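Local coordinates for intergenic-region protein (Escherichia coli CFT073, PDB 2WJ9) that probably counters host restriction of incoming DNA, as an ArdB member of the antirestriction protein family, at residues B[57-61]-B[62-66]; B[70-73]-B[74-78]. One frame throughout, in Å; residues are numbered along the deposited sequence.

Contact 1: B[57-61]-B[62-66]; sequences ISFWP and QHFGL
The carbonyl oxygen of W60 takes the shortest backbone bond of this short helix, from F64 N at 2.8 Å, with the donor tilted 23° out of the carbonyl plane. The same oxygen lies at the edge of the F64 ring and 3.2 Å from F64 CB, so one residue meets it with its amide, CB and ring edge. Together with two further i to i+4 bonds, Q62 N to S58 O and H63 N to F59 O, it defines a short alpha-helix of nearly two turns; a fourth, G65 N to P61 O at 3.0 Å, is weak and bent to 127°.

Four aromatic side chains cluster along the helix. W60 and F64 both set CG anti to their own carbonyl carbon and run side by side; W60 CE3 and CZ3 lie over one face of the F64 ring, CE3 reaching F64 CD2 at 3.4 Å, with the planes inclined at 44°. F59 turns the other way, CG anti to its backbone N. Its CD1 meets H63 CD2 at 3.8 Å, its CE2 meets F64 CE2 at 4.0 Å, and its CD2 sits over the centre of one face of the W60 indole. H63 CD2 also brings the imidazole edge to F59 O, 3.3 Å away.

Beyond the helix, W60 NE1 bonds E74 and H63 ND1 bonds S34; H159 stacks on F64. Inclined rings joined by carbon contacts imply cohesion from dispersion and burial, while the bonds of W60 NE1 and H63 ND1 probably fix how those two rings are rotated.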
loop_
_atom_site.group_PDB
_atom_site.type_symbol
_atom_site.label_atom_id
_atom_site.label_comp_id
_atom_site.label_asym_id
_atom_site.label_seq_id
_atom_site.Cartn_x
_atom_site.Cartn_y
_atom_site.Cartn_z
ATOM N N ILE B 57 14.491 5.253 20.963
ATOM C CA ILE B 57 14.080 4.101 21.756
ATOM C C ILE B 57 12.571 3.810 21.673
ATOM O O ILE B 57 12.153 2.662 21.848
ATOM C CB ILE B 57 14.542 4.229 23.227
ATOM C CG1 ILE B 57 14.342 2.900 23.970
ATOM C CG2 ILE B 57 13.827 5.387 23.919
ATOM C CD1 ILE B 57 14.836 1.678 23.206
ATOM N N SER B 58 11.771 4.829 21.371
ATOM C CA SER B 58 10.311 4.670 21.230
ATOM C C SER B 58 9.830 4.262 19.823
ATOM O O SER B 58 8.652 3.953 19.630
ATOM C CB SER B 58 9.618 5.966 21.653
ATOM O OG SER B 58 9.844 6.226 23.026
ATOM N N PHE B 59 10.746 4.232 18.860
ATOM C CA PHE B 59 10.409 4.031 17.437
ATOM C C PHE B 59 9.577 2.778 17.150
ATOM O O PHE B 59 8.515 2.865 16.532
ATOM C CB PHE B 59 11.710 4.021 16.614
ATOM C CG PHE B 59 11.521 3.755 15.144
ATOM C CD1 PHE B 59 11.144 4.774 14.274
ATOM C CD2 PHE B 59 11.755 2.488 14.620
ATOM C CE1 PHE B 59 10.988 4.529 12.911
ATOM C CE2 PHE B 59 11.606 2.234 13.265
ATOM C CZ PHE B 59 11.226 3.243 12.405
ATOM N N TRP B 60 10.071 1.617 17.583
ATOM C CA TRP B 60 9.435 0.351 17.231
ATOM C C TRP B 60 8.028 0.180 17.831
ATOM O O TRP B 60 7.100 -0.132 17.084
ATOM C CB TRP B 60 10.368 -0.839 17.496
ATOM C CG TRP B 60 11.552 -0.869 16.532
ATOM C CD1 TRP B 60 12.851 -0.560 16.814
ATOM C CD2 TRP B 60 11.515 -1.206 15.140
ATOM N NE1 TRP B 60 13.631 -0.701 15.684
ATOM C CE2 TRP B 60 12.836 -1.099 14.644
ATOM C CE3 TRP B 60 10.501 -1.611 14.270
ATOM C CZ2 TRP B 60 13.157 -1.363 13.308
ATOM C CZ3 TRP B 60 10.818 -1.874 12.942
ATOM C CH2 TRP B 60 12.139 -1.737 12.473
ATOM N N PRO B 61 7.855 0.380 19.164
ATOM C CA PRO B 61 6.479 0.278 19.672
ATOM C C PRO B 61 5.549 1.385 19.140
ATOM O O PRO B 61 4.371 1.113 18.877
ATOM C CB PRO B 61 6.651 0.356 21.193
ATOM C CG PRO B 61 7.939 1.064 21.407
ATOM C CD PRO B 61 8.819 0.656 20.246
ATOM N N GLN B 62 6.077 2.592 18.946
ATOM C CA GLN B 62 5.269 3.722 18.464
ATOM C C GLN B 62 4.674 3.461 17.074
ATOM O O GLN B 62 3.493 3.750 16.842
ATOM C CB GLN B 62 6.090 5.021 18.470
ATOM C CG GLN B 62 5.391 6.248 17.894
ATOM C CD GLN B 62 6.137 7.554 18.196
ATOM O OE1 GLN B 62 6.748 7.704 19.257
ATOM N NE2 GLN B 62 6.097 8.494 17.252
ATOM N N HIS B 63 5.486 2.902 16.171
ATOM C CA HIS B 63 5.077 2.691 14.766
ATOM C C HIS B 63 4.644 1.258 14.421
ATOM O O HIS B 63 3.955 1.052 13.419
ATOM C CB HIS B 63 6.189 3.142 13.807
ATOM C CG HIS B 63 6.488 4.611 13.873
ATOM N ND1 HIS B 63 5.773 5.549 13.157
ATOM C CD2 HIS B 63 7.411 5.304 14.582
ATOM C CE1 HIS B 63 6.248 6.754 13.419
ATOM N NE2 HIS B 63 7.241 6.635 14.281
ATOM N N PHE B 64 5.033 0.289 15.246
ATOM C CA PHE B 64 4.826 -1.139 14.929
ATOM C C PHE B 64 4.162 -1.939 16.070
ATOM O O PHE B 64 3.957 -3.145 15.934
ATOM C CB PHE B 64 6.163 -1.809 14.538
ATOM C CG PHE B 64 6.818 -1.223 13.303
ATOM C CD1 PHE B 64 6.654 -1.822 12.055
ATOM C CD2 PHE B 64 7.606 -0.078 13.391
ATOM C CE1 PHE B 64 7.263 -1.292 10.918
ATOM C CE2 PHE B 64 8.209 0.465 12.261
ATOM C CZ PHE B 64 8.045 -0.138 11.026
ATOM N N GLY B 65 3.788 -1.275 17.165
ATOM C CA GLY B 65 3.343 -1.970 18.386
ATOM C C GLY B 65 2.057 -2.800 18.316
ATOM O O GLY B 65 1.744 -3.541 19.254
ATOM N N LEU B 66 1.295 -2.663 17.235
ATOM C CA LEU B 66 0.080 -3.460 17.027
ATOM C C LEU B 66 0.370 -4.810 16.365
ATOM O O LEU B 66 -0.517 -5.662 16.288
ATOM C CB LEU B 66 -0.939 -2.689 16.176
ATOM C CG LEU B 66 -1.514 -1.398 16.772
ATOM C CD1 LEU B 66 -2.384 -0.685 15.730
ATOM C CD2 LEU B 66 -2.292 -1.672 18.041
#

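Contact 2: B[70-73]-B[74-78]; sequences WVTL and EPRVF. With SO4 (sulfate ion), chain H.
T72 and R76 meet side by side over the first turn of helix 73-84, an i to i+4 pair joined twice. R76 NE gives a hydrogen bond of 2.8 Å to T72 OG1, which lies 20° out of the guanidinium plane. Beneath it, the amide R76 N bonds T72 O at 3.0 Å. The side chain of R76 passes over that same carbonyl, with CG 3.3 Å from T72 O, before running extended to NE. T72 places OG1 between its backbone N and carbonyl carbon (chi1 75°), which turns the hydroxyl to the arginine; OG1 also bonds Q69 O, so two groups hold it.

The next bond along the turn, V77 N to L73 O, measures 2.9 Å, and V77 CG2 packs against the same oxygen. P75 has no N-H to offer, as suits a first-turn position; its CD instead rests 3.3 Å from T72 O, a carbonyl that thus receives both the proline ring and the amide of R76.

Outside this shell, L73 carries its side chain onto helix 59-64 and onto H147, while R76 and V77 both touch T143 of helix 132-151. The helix start thus packs on both helix 59-64 and helix 132-151. Beyond NE, the guanidinium reaches a sulfate, probably from the crystallisation liquor, that R83 also bonds; the sulfate sulfur lies off the guanidinium edge, near its plane. The bond runs from R76 NH1 to sulfate O3 at 3.1 Å, with an N-H...O angle of 157°.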
loop_
_atom_site.group_PDB
_atom_site.type_symbol
_atom_site.label_atom_id
_atom_site.label_comp_id
_atom_site.label_asym_id
_atom_site.label_seq_id
_atom_site.Cartn_x
_atom_site.Cartn_y
_atom_site.Cartn_z
ATOM N N TRP B 70 6.762 -7.430 17.171
ATOM C CA TRP B 70 7.372 -6.177 16.704
ATOM C C TRP B 70 8.792 -5.980 17.244
ATOM O O TRP B 70 9.615 -5.346 16.594
ATOM C CB TRP B 70 6.496 -4.933 16.997
ATOM C CG TRP B 70 6.120 -4.729 18.430
ATOM C CD1 TRP B 70 4.930 -5.061 19.012
ATOM C CD2 TRP B 70 6.917 -4.124 19.469
ATOM N NE1 TRP B 70 4.945 -4.730 20.344
ATOM C CE2 TRP B 70 6.149 -4.151 20.652
ATOM C CE3 TRP B 70 8.205 -3.577 19.517
ATOM C CZ2 TRP B 70 6.623 -3.646 21.863
ATOM C CZ3 TRP B 70 8.678 -3.087 20.723
ATOM C CH2 TRP B 70 7.893 -3.131 21.880
ATOM N N VAL B 71 9.086 -6.518 18.424
ATOM C CA VAL B 71 10.400 -6.319 19.037
ATOM C C VAL B 71 11.481 -7.079 18.255
ATOM O O VAL B 71 12.667 -6.775 18.388
ATOM C CB VAL B 71 10.407 -6.733 20.523
ATOM C CG1 VAL B 71 10.346 -8.242 20.652
ATOM C CG2 VAL B 71 11.638 -6.166 21.234
ATOM N N THR B 72 11.057 -8.044 17.437
ATOM C CA THR B 72 11.980 -8.847 16.615
ATOM C C THR B 72 12.253 -8.260 15.224
ATOM O O THR B 72 13.122 -8.763 14.494
ATOM C CB THR B 72 11.459 -10.304 16.409
ATOM O OG1 THR B 72 10.388 -10.315 15.451
ATOM C CG2 THR B 72 10.999 -10.916 17.718
ATOM N N LEU B 73 11.528 -7.220 14.832
ATOM C CA LEU B 73 11.652 -6.703 13.457
ATOM C C LEU B 73 13.083 -6.209 13.147
ATOM O O LEU B 73 13.628 -6.502 12.070
ATOM C CB LEU B 73 10.596 -5.626 13.166
ATOM C CG LEU B 73 9.154 -6.138 13.034
ATOM C CD1 LEU B 73 8.142 -4.975 13.028
ATOM C CD2 LEU B 73 8.990 -7.011 11.800
ATOM N N GLU B 74 13.690 -5.463 14.071
ATOM C CA GLU B 74 15.048 -4.958 13.841
ATOM C C GLU B 74 16.064 -6.110 13.619
ATOM O O GLU B 74 16.779 -6.107 12.619
ATOM C CB GLU B 74 15.489 -3.948 14.924
ATOM C CG GLU B 74 16.965 -3.548 14.811
ATOM C CD GLU B 74 17.339 -2.279 15.576
ATOM O OE1 GLU B 74 18.479 -2.224 16.081
ATOM O OE2 GLU B 74 16.519 -1.338 15.679
ATOM N N PRO B 75 16.138 -7.096 14.540
ATOM C CA PRO B 75 16.905 -8.319 14.247
ATOM C C PRO B 75 16.577 -9.012 12.909
ATOM O O PRO B 75 17.487 -9.546 12.250
ATOM C CB PRO B 75 16.536 -9.242 15.414
ATOM C CG PRO B 75 16.226 -8.336 16.512
ATOM C CD PRO B 75 15.620 -7.108 15.921
ATOM N N ARG B 76 15.308 -9.041 12.522
ATOM C CA ARG B 76 14.917 -9.678 11.250
ATOM C C ARG B 76 15.456 -8.919 10.021
ATOM O O ARG B 76 15.866 -9.540 9.036
ATOM C CB ARG B 76 13.397 -9.863 11.158
ATOM C CG ARG B 76 12.869 -10.985 12.047
ATOM C CD ARG B 76 11.346 -11.104 11.995
ATOM N NE ARG B 76 10.820 -11.820 13.149
ATOM C CZ ARG B 76 10.904 -13.131 13.344
ATOM N NH1 ARG B 76 11.519 -13.923 12.466
ATOM N NH2 ARG B 76 10.382 -13.654 14.446
ATOM N N VAL B 77 15.444 -7.584 10.085
ATOM C CA VAL B 77 16.017 -6.751 9.011
ATOM C C VAL B 77 17.517 -7.042 8.852
ATOM O O VAL B 77 18.004 -7.267 7.740
ATOM C CB VAL B 77 15.815 -5.238 9.257
ATOM C CG1 VAL B 77 16.536 -4.422 8.188
ATOM C CG2 VAL B 77 14.310 -4.877 9.267
ATOM N N PHE B 78 18.248 -7.051 9.964
ATOM C CA PHE B 78 19.682 -7.381 9.927
ATOM C C PHE B 78 19.907 -8.803 9.390
ATOM O O PHE B 78 20.880 -9.053 8.676
ATOM C CB PHE B 78 20.334 -7.210 11.310
ATOM C CG PHE B 78 20.546 -5.764 11.726
ATOM C CD1 PHE B 78 21.143 -4.850 10.862
ATOM C CD2 PHE B 78 20.199 -5.333 13.003
ATOM C CE1 PHE B 78 21.361 -3.523 11.257
ATOM C CE2 PHE B 78 20.413 -4.010 13.405
ATOM C CZ PHE B 78 20.984 -3.104 12.533
HETATM S S SO4 H . 13.187 -14.902 9.348
HETATM O O1 SO4 H . 13.047 -14.884 7.890
HETATM O O2 SO4 H . 14.536 -15.338 9.701
HETATM O O3 SO4 H . 12.923 -13.520 9.786
HETATM O O4 SO4 H . 12.230 -15.864 9.915
#

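How the contacts relate
From the N terminus, the chain passes strand 48-50 and enters helix 59-64, where contact 1 spans the whole short helix; it then runs through a loop into contact 2, which closes the first turn of helix 73-84. The two are in series, neither nested nor crossed, with centres about 12 Å apart. The loop brings them back together: E74 OE2 lies 3.0 Å from W60 NE1, a probable hydrogen bond, L73 CD1 packs on F64 CD1 at 3.6 Å, and W70 lies against F64 and G65. Side chains of both contacts touch strand 103-107, and those of contact 2 also touch helix 132-151.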